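Local coordinates for ABC transporter binding protein AcbH (Actinoplanes, PDB 3OO8) that binds beta-D-galactopyranose as the extracellular solute receptor of a bacterial ABC transporter, with an exclusive preference for that sugar, at residues L168-A181 and L252-S264. The protein carries 2 engineered substitutions. Sequence-based numbering, arbitrary orientation.
Sequences LARKMQSDGLVPLA and LENKQAGMMFQGS
Met259 turns its thioether into the angle between helix 162-174 and the strand that follows it, meeting Leu168, Met172 and Leu180 obliquely. A bend at chi3 (-78°) brings its CE back to Met172, 3.8 Å from SD of that residue, while the Met259 sulfur faces Leu168 CD2. Leu180 CD2 packs against the base of the same side chain, 3.8 Å from Met259 CB. Met172, extended beyond CG, also lays its SD 4.0 Å from Gly258 CA, at a point where any side chain on the glycine would collide with the sulfur. Such packing illustrates how a helix is folded onto a parallel strand pair, here 178-181 beside 257-261, at one margin of the mixed sheet of this class 2 solute-binding fold. Gly258 N donates to Val178 O at 2.8 Å, and Ala181 N to Met259 O is the second bond of the pair; a water joins Ala181 O to Phe261 N. On the other face small residues meet, Ala181 CB lying 3.7 Å from Ala257 CB and close to Met260, whose side chain is about 8 Å from that of the galactose-binding Trp142. Leu177 spreads its two methyls along the chain leading into the strand, CD1 3.4 Å from Lys255 O and CD2 3.7 Å from Gly258 CA. With an alanine here the whole isobutyl end beyond CB is gone, which would probably open a gap beside Gly258 and strip the Lys255 carbonyl of this apolar cover.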
loop_
_atom_site.group_PDB
_atom_site.type_symbol
_atom_site.label_atom_id
_atom_site.label_comp_id
_atom_site.label_asym_id
_atom_site.label_seq_id
_atom_site.Cartn_x
_atom_site.Cartn_y
_atom_site.Cartn_z
ATOM N N LEU A 168 26.589 0.057 -3.548
ATOM C CA LEU A 168 26.338 -1.252 -2.936
ATOM C C LEU A 168 25.960 -2.304 -3.975
ATOM O O LEU A 168 26.474 -3.438 -3.969
ATOM C CB LEU A 168 25.245 -1.128 -1.882
ATOM C CG LEU A 168 24.757 -2.401 -1.194
ATOM C CD1 LEU A 168 25.902 -3.103 -0.434
ATOM C CD2 LEU A 168 23.601 -2.074 -0.291
ATOM N N ALA A 169 25.064 -1.923 -4.886
ATOM C CA ALA A 169 24.654 -2.795 -5.982
ATOM C C ALA A 169 25.880 -3.204 -6.790
ATOM O O ALA A 169 26.024 -4.371 -7.156
ATOM C CB ALA A 169 23.647 -2.075 -6.880
ATOM N N ARG A 170 26.754 -2.238 -7.049
ATOM C CA ARG A 170 27.973 -2.508 -7.802
ATOM C C ARG A 170 28.895 -3.451 -7.045
ATOM O O ARG A 170 29.458 -4.376 -7.646
ATOM C CB ARG A 170 28.670 -1.217 -8.241
ATOM C CG ARG A 170 27.898 -0.498 -9.341
ATOM C CD ARG A 170 28.601 0.760 -9.858
ATOM N NE ARG A 170 29.777 0.471 -10.687
ATOM C CZ ARG A 170 29.740 0.119 -11.976
ATOM N NH1 ARG A 170 28.580 -0.045 -12.622
ATOM N NH2 ARG A 170 30.873 -0.099 -12.632
ATOM N N LYS A 171 29.009 -3.250 -5.736
ATOM C CA LYS A 171 29.835 -4.117 -4.881
ATOM C C LYS A 171 29.281 -5.551 -4.908
ATOM O O LYS A 171 30.040 -6.553 -5.009
ATOM C CB LYS A 171 29.863 -3.565 -3.461
ATOM C CG LYS A 171 30.733 -4.341 -2.473
ATOM C CD LYS A 171 30.807 -3.599 -1.136
ATOM C CE LYS A 171 31.385 -4.459 -0.004
ATOM N NZ LYS A 171 32.841 -4.684 -0.190
ATOM N N MET A 172 27.960 -5.659 -4.826
ATOM C CA MET A 172 27.299 -6.954 -4.891
ATOM C C MET A 172 27.583 -7.684 -6.197
ATOM O O MET A 172 27.803 -8.899 -6.192
ATOM C CB MET A 172 25.787 -6.821 -4.706
ATOM C CG MET A 172 25.401 -6.728 -3.249
ATOM S SD MET A 172 23.679 -6.240 -3.077
ATOM C CE MET A 172 23.506 -6.061 -1.286
ATOM N N GLN A 173 27.550 -6.957 -7.310
ATOM C CA GLN A 173 27.856 -7.568 -8.596
ATOM C C GLN A 173 29.283 -8.096 -8.617
ATOM O O GLN A 173 29.511 -9.228 -9.055
ATOM C CB GLN A 173 27.622 -6.591 -9.755
ATOM C CG GLN A 173 26.168 -6.567 -10.169
ATOM C CD GLN A 173 25.892 -5.825 -11.471
ATOM O OE1 GLN A 173 26.664 -4.961 -11.906
ATOM N NE2 GLN A 173 24.761 -6.149 -12.088
ATOM N N SER A 174 30.228 -7.275 -8.163
ATOM C CA SER A 174 31.645 -7.688 -8.051
ATOM C C SER A 174 31.792 -8.905 -7.140
ATOM O O SER A 174 32.657 -9.765 -7.364
ATOM C CB SER A 174 32.507 -6.531 -7.543
ATOM O OG SER A 174 32.649 -5.562 -8.574
ATOM N N ASP A 175 30.940 -8.989 -6.120
ATOM C CA ASP A 175 30.928 -10.141 -5.230
ATOM C C ASP A 175 30.191 -11.353 -5.833
ATOM O O ASP A 175 30.085 -12.394 -5.185
ATOM C CB ASP A 175 30.320 -9.793 -3.867
ATOM C CG ASP A 175 31.199 -8.861 -3.022
ATOM O OD1 ASP A 175 32.399 -8.648 -3.338
ATOM O OD2 ASP A 175 30.672 -8.325 -2.014
ATOM N N GLY A 176 29.697 -11.234 -7.065
ATOM C CA GLY A 176 28.985 -12.336 -7.708
ATOM C C GLY A 176 27.549 -12.559 -7.261
ATOM O O GLY A 176 27.015 -13.657 -7.350
ATOM N N LEU A 177 26.885 -11.504 -6.794
ATOM C CA LEU A 177 25.523 -11.644 -6.323
ATOM C C LEU A 177 24.630 -10.818 -7.236
ATOM O O LEU A 177 25.068 -9.783 -7.726
ATOM C CB LEU A 177 25.471 -11.051 -4.904
ATOM C CG LEU A 177 24.564 -11.606 -3.819
ATOM C CD1 LEU A 177 24.888 -13.064 -3.536
ATOM C CD2 LEU A 177 24.781 -10.763 -2.571
ATOM N N VAL A 178 23.398 -11.267 -7.461
ATOM C CA VAL A 178 22.404 -10.468 -8.188
ATOM C C VAL A 178 22.002 -9.379 -7.180
ATOM O O VAL A 178 21.630 -9.730 -6.075
ATOM C CB VAL A 178 21.176 -11.325 -8.519
ATOM C CG1 VAL A 178 20.003 -10.467 -8.936
ATOM C CG2 VAL A 178 21.518 -12.401 -9.578
ATOM N N PRO A 179 22.120 -8.086 -7.539
ATOM C CA PRO A 179 21.841 -7.089 -6.492
ATOM C C PRO A 179 20.378 -7.084 -6.065
ATOM O O PRO A 179 20.060 -7.180 -4.881
ATOM C CB PRO A 179 22.239 -5.765 -7.158
ATOM C CG PRO A 179 23.365 -6.191 -8.128
ATOM C CD PRO A 179 22.793 -7.469 -8.703
ATOM N N LEU A 180 19.492 -6.932 -7.036
ATOM C CA LEU A 180 18.080 -6.895 -6.741
ATOM C C LEU A 180 17.339 -8.039 -7.417
ATOM O O LEU A 180 17.214 -8.094 -8.639
ATOM C CB LEU A 180 17.498 -5.544 -7.183
ATOM C CG LEU A 180 17.942 -4.306 -6.396
ATOM C CD1 LEU A 180 17.946 -3.096 -7.313
ATOM C CD2 LEU A 180 16.995 -4.106 -5.186
ATOM N N ALA A 181 16.863 -8.980 -6.617
ATOM C CA ALA A 181 15.932 -9.976 -7.134
ATOM C C ALA A 181 14.745 -9.194 -7.702
ATOM O O ALA A 181 14.261 -8.239 -7.088
ATOM C CB ALA A 181 15.473 -10.902 -6.025
ATOM N N LEU A 252 16.273 -14.363 -2.979
ATOM C CA LEU A 252 16.774 -13.600 -1.845
ATOM C C LEU A 252 16.975 -14.536 -0.642
ATOM O O LEU A 252 18.044 -14.541 -0.019
ATOM C CB LEU A 252 15.767 -12.490 -1.461
ATOM C CG LEU A 252 16.160 -11.715 -0.195
ATOM C CD1 LEU A 252 17.432 -10.895 -0.460
ATOM C CD2 LEU A 252 14.994 -10.799 0.273
ATOM N N GLU A 253 15.962 -15.356 -0.355
ATOM C CA GLU A 253 15.997 -16.261 0.783
ATOM C C GLU A 253 17.162 -17.252 0.695
ATOM O O GLU A 253 17.794 -17.576 1.711
ATOM C CB GLU A 253 14.684 -17.018 0.914
ATOM C CG GLU A 253 14.558 -17.743 2.231
ATOM C CD GLU A 253 13.264 -18.517 2.415
ATOM O OE1 GLU A 253 12.323 -18.450 1.587
ATOM O OE2 GLU A 253 13.178 -19.185 3.450
ATOM N N ASN A 254 17.425 -17.710 -0.521
ATOM C CA ASN A 254 18.508 -18.683 -0.789
ATOM C C ASN A 254 19.865 -17.994 -0.938
ATOM O O ASN A 254 20.864 -18.619 -1.301
ATOM C CB ASN A 254 18.173 -19.523 -2.033
ATOM C CG ASN A 254 17.115 -20.587 -1.761
ATOM O OD1 ASN A 254 16.993 -21.080 -0.641
ATOM N ND2 ASN A 254 16.351 -20.948 -2.782
ATOM N N LYS A 255 19.896 -16.690 -0.660
ATOM C CA LYS A 255 21.109 -15.892 -0.746
ATOM C C LYS A 255 21.745 -15.772 -2.140
ATOM O O LYS A 255 22.934 -15.503 -2.271
ATOM C CB LYS A 255 22.112 -16.274 0.344
ATOM C CG LYS A 255 21.547 -16.308 1.744
ATOM C CD LYS A 255 22.643 -16.718 2.707
ATOM C CE LYS A 255 22.085 -16.995 4.080
ATOM N NZ LYS A 255 23.196 -17.352 5.007
ATOM N N GLN A 256 20.931 -15.938 -3.175
ATOM C CA GLN A 256 21.377 -15.786 -4.544
ATOM C C GLN A 256 21.242 -14.333 -4.989
ATOM O O GLN A 256 21.860 -13.915 -5.955
ATOM C CB GLN A 256 20.596 -16.744 -5.447
ATOM C CG GLN A 256 21.020 -18.212 -5.223
ATOM C CD GLN A 256 19.939 -19.241 -5.563
ATOM O OE1 GLN A 256 20.140 -20.447 -5.363
ATOM N NE2 GLN A 256 18.791 -18.778 -6.051
ATOM N N ALA A 257 20.442 -13.564 -4.254
ATOM C CA ALA A 257 20.289 -12.134 -4.529
ATOM C C ALA A 257 20.552 -11.386 -3.217
ATOM O O ALA A 257 20.287 -11.925 -2.146
ATOM C CB ALA A 257 18.872 -11.840 -5.030
ATOM N N GLY A 258 21.052 -10.157 -3.319
ATOM C CA GLY A 258 21.360 -9.350 -2.141
ATOM C C GLY A 258 20.192 -8.586 -1.523
ATOM O O GLY A 258 20.182 -8.349 -0.307
ATOM N N MET A 259 19.220 -8.202 -2.355
ATOM C CA MET A 259 18.058 -7.390 -1.920
ATOM C C MET A 259 16.813 -7.704 -2.761
ATOM O O MET A 259 16.896 -8.286 -3.856
ATOM C CB MET A 259 18.373 -5.902 -2.142
ATOM C CG MET A 259 19.653 -5.410 -1.465
ATOM S SD MET A 259 20.111 -3.687 -1.834
ATOM C CE MET A 259 20.841 -3.761 -3.470
ATOM N N MET A 260 15.647 -7.313 -2.267
ATOM C CA MET A 260 14.442 -7.385 -3.086
ATOM C C MET A 260 13.456 -6.325 -2.588
ATOM O O MET A 260 13.214 -6.219 -1.378
ATOM C CB MET A 260 13.770 -8.740 -3.009
ATOM C CG MET A 260 12.478 -8.765 -3.822
ATOM S SD MET A 260 11.903 -10.481 -3.930
ATOM C CE MET A 260 10.404 -10.273 -4.896
ATOM N N PHE A 261 12.932 -5.520 -3.506
ATOM C CA PHE A 261 11.968 -4.452 -3.150
ATOM C C PHE A 261 10.562 -4.948 -3.417
ATOM O O PHE A 261 10.225 -5.263 -4.550
ATOM C CB PHE A 261 12.241 -3.165 -3.995
ATOM C CG PHE A 261 11.253 -2.040 -3.736
ATOM C CD1 PHE A 261 11.368 -1.296 -2.573
ATOM C CD2 PHE A 261 10.250 -1.742 -4.651
ATOM C CE1 PHE A 261 10.503 -0.247 -2.320
ATOM C CE2 PHE A 261 9.354 -0.710 -4.385
ATOM C CZ PHE A 261 9.520 0.035 -3.214
ATOM N N GLN A 262 9.739 -5.066 -2.376
ATOM C CA GLN A 262 8.324 -5.403 -2.574
ATOM C C GLN A 262 7.571 -5.204 -1.247
ATOM O O GLN A 262 8.130 -4.640 -0.298
ATOM C CB GLN A 262 8.136 -6.829 -3.139
ATOM C CG GLN A 262 7.335 -6.829 -4.416
ATOM C CD GLN A 262 7.150 -8.191 -5.033
ATOM O OE1 GLN A 262 7.829 -8.526 -6.006
ATOM N NE2 GLN A 262 6.229 -8.966 -4.500
ATOM N N GLY A 263 6.310 -5.630 -1.183
ATOM C CA GLY A 263 5.518 -5.484 0.046
ATOM C C GLY A 263 5.908 -6.495 1.111
ATOM O O GLY A 263 6.295 -7.619 0.775
ATOM N N SER A 264 5.839 -6.122 2.393
ATOM C CA SER A 264 6.233 -7.106 3.428
ATOM C C SER A 264 5.314 -8.333 3.492
ATOM O O SER A 264 5.782 -9.437 3.812
ATOM C CB SER A 264 6.277 -6.463 4.808
ATOM O OG SER A 264 4.955 -6.146 5.153
HETATM O O HOH W 1 13.259 -5.754 -6.407
#